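Local atomic coordinates of Tb427.07.360- putative uncharacterized metacyclic invariant surface protein from Trypanosoma brucei (Trypanosoma brucei, PDB entry 5VTL), a protein that is of unknown function but, as a metacyclic invariant surface protein, probably belongs to the coat of the trypanosome and has an extended, almost wholly helical architecture. Residues N119-S123 / T124-I128. Residues are numbered along the deposited sequence; the frame is centred on the assembly and turned at random.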
loop_
_atom_site.group_PDB
_atom_site.type_symbol
_atom_site.label_atom_id
_atom_site.label_comp_id
_atom_site.label_asym_id
_atom_site.label_seq_id
_atom_site.Cartn_x
_atom_site.Cartn_y
_atom_site.Cartn_z
ATOM N N ASN A 119 -36.405 16.463 -11.107
ATOM C CA ASN A 119 -36.712 17.270 -12.295
ATOM C C ASN A 119 -36.454 18.761 -12.104
ATOM O O ASN A 119 -36.482 19.523 -13.067
ATOM C CB ASN A 119 -38.175 17.065 -12.696
ATOM C CG ASN A 119 -38.454 15.657 -13.149
ATOM O OD1 ASN A 119 -37.649 15.054 -13.853
ATOM N ND2 ASN A 119 -39.577 15.098 -12.695
ATOM N N SER A 120 -36.219 19.185 -10.865
ATOM C CA SER A 120 -35.868 20.568 -10.590
ATOM C C SER A 120 -34.351 20.816 -10.683
ATOM O O SER A 120 -33.902 21.945 -10.526
ATOM C CB SER A 120 -36.403 20.993 -9.210
ATOM O OG SER A 120 -35.616 20.466 -8.152
ATOM N N ALA A 121 -33.570 19.759 -10.905
ATOM C CA ALA A 121 -32.124 19.886 -10.850
ATOM C C ALA A 121 -31.592 20.243 -12.231
ATOM O O ALA A 121 -32.185 19.879 -13.236
ATOM C CB ALA A 121 -31.492 18.610 -10.343
ATOM N N ALA A 122 -30.485 20.965 -12.274
ATOM C CA ALA A 122 -29.865 21.359 -13.533
ATOM C C ALA A 122 -29.416 20.157 -14.354
ATOM O O ALA A 122 -29.053 19.112 -13.812
ATOM C CB ALA A 122 -28.682 22.309 -13.267
ATOM N N SER A 123 -29.486 20.303 -15.675
ATOM C CA SER A 123 -29.171 19.217 -16.606
ATOM C C SER A 123 -27.852 18.484 -16.285
ATOM O O SER A 123 -27.817 17.256 -16.168
ATOM C CB SER A 123 -29.165 19.758 -18.043
ATOM O OG SER A 123 -28.245 20.838 -18.195
ATOM N N THR A 124 -26.765 19.227 -16.123
ATOM C CA THR A 124 -25.455 18.606 -15.968
ATOM C C THR A 124 -25.317 17.947 -14.603
ATOM O O THR A 124 -24.668 16.899 -14.476
ATOM C CB THR A 124 -24.313 19.617 -16.208
ATOM O OG1 THR A 124 -24.384 20.056 -17.571
ATOM C CG2 THR A 124 -22.936 18.966 -15.983
ATOM N N ALA A 125 -25.975 18.533 -13.604
ATOM C CA ALA A 125 -26.005 17.942 -12.263
ATOM C C ALA A 125 -26.647 16.564 -12.285
ATOM O O ALA A 125 -26.106 15.601 -11.721
ATOM C CB ALA A 125 -26.729 18.831 -11.333
ATOM N N ARG A 126 -27.789 16.468 -12.956
ATOM C CA ARG A 126 -28.474 15.188 -13.114
ATOM C C ARG A 126 -27.646 14.198 -13.920
ATOM O O ARG A 126 -27.605 13.005 -13.619
ATOM C CB ARG A 126 -29.817 15.399 -13.795
ATOM C CG ARG A 126 -30.788 16.269 -12.983
ATOM C CD ARG A 126 -32.179 16.311 -13.657
ATOM N NE ARG A 126 -32.874 15.051 -13.478
ATOM C CZ ARG A 126 -34.084 14.792 -13.956
ATOM N NH1 ARG A 126 -34.697 15.700 -14.694
ATOM N NH2 ARG A 126 -34.642 13.611 -13.753
ATOM N N ARG A 127 -26.956 14.682 -14.941
ATOM C CA ARG A 127 -26.174 13.796 -15.794
ATOM C C ARG A 127 -25.019 13.177 -15.024
ATOM O O ARG A 127 -24.747 11.985 -15.101
ATOM C CB ARG A 127 -25.631 14.556 -17.006
ATOM C CG ARG A 127 -24.800 13.698 -17.915
ATOM C CD ARG A 127 -24.691 14.348 -19.301
ATOM N NE ARG A 127 -23.981 15.611 -19.217
ATOM C CZ ARG A 127 -24.508 16.831 -19.348
ATOM N NH1 ARG A 127 -25.793 17.043 -19.602
ATOM N NH2 ARG A 127 -23.702 17.863 -19.222
ATOM N N ILE A 128 -24.335 14.010 -14.265
ATOM C CA ILE A 128 -23.217 13.536 -13.468
ATOM C C ILE A 128 -23.728 12.545 -12.432
ATOM O O ILE A 128 -23.129 11.486 -12.226
ATOM C CB ILE A 128 -22.520 14.720 -12.789
ATOM C CG1 ILE A 128 -21.835 15.586 -13.850
ATOM C CG2 ILE A 128 -21.489 14.242 -11.723
ATOM C CD1 ILE A 128 -21.321 16.909 -13.263
HETATM O O HOH W 1 -34.045 18.552 -15.248
HETATM O O HOH W 2 -26.369 20.126 -20.137
#
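The side chain of Asn-119 meets Arg-126 through its amide oxygen OD1, which lies 3.1 Å from NH1 and 3.3 Å from NH2 of Arg-126. Both bonds are weak because they are strongly bent, and the amide and guanidinium planes stand 70° apart. Asn-119 also lies over one face of the guanidinium, its backbone N 4.0 Å above the plane. A firmer grip on Arg-126 comes from outside the pair, since NE donates to the carbonyl of Ala-116 at the end of helix 105-116. Ala-121 adds an apolar contact, its CB 3.6 Å from CG of Arg-126. Its carbonyl takes a hydrogen bond from a water that also accepts one from NH1 of Arg-126, in the guanidinium plane; the arginine chain reaches out from the helix along Ala-121, and a bend about CG-CD turns NE away from that residue, leaving the planar end beside Asn-119. At Ala-122 the loop gives way to helix 123-130. This residue is the N-cap, identified by its extended backbone (psi 147°) and by the first i to i+4 bond of the helix, Arg-126 N to Ala-122 O, nearly straight at 169°. The short helix lies at one extremity of the elongated bundle, where Thr-124 and Ile-128 touch helix 4-58. Ser-123 continues the helical pattern: its O accepts from N of Arg-127 at 3.0 Å. Its OG shares a second water with OG1 of Thr-124 and NH1 of Arg-127, and NH2 of Arg-127 reaches OG1 of Thr-124 in a weak bond, while CA of Thr-124 lies above one face of the Arg-127 guanidinium, offset toward its rim.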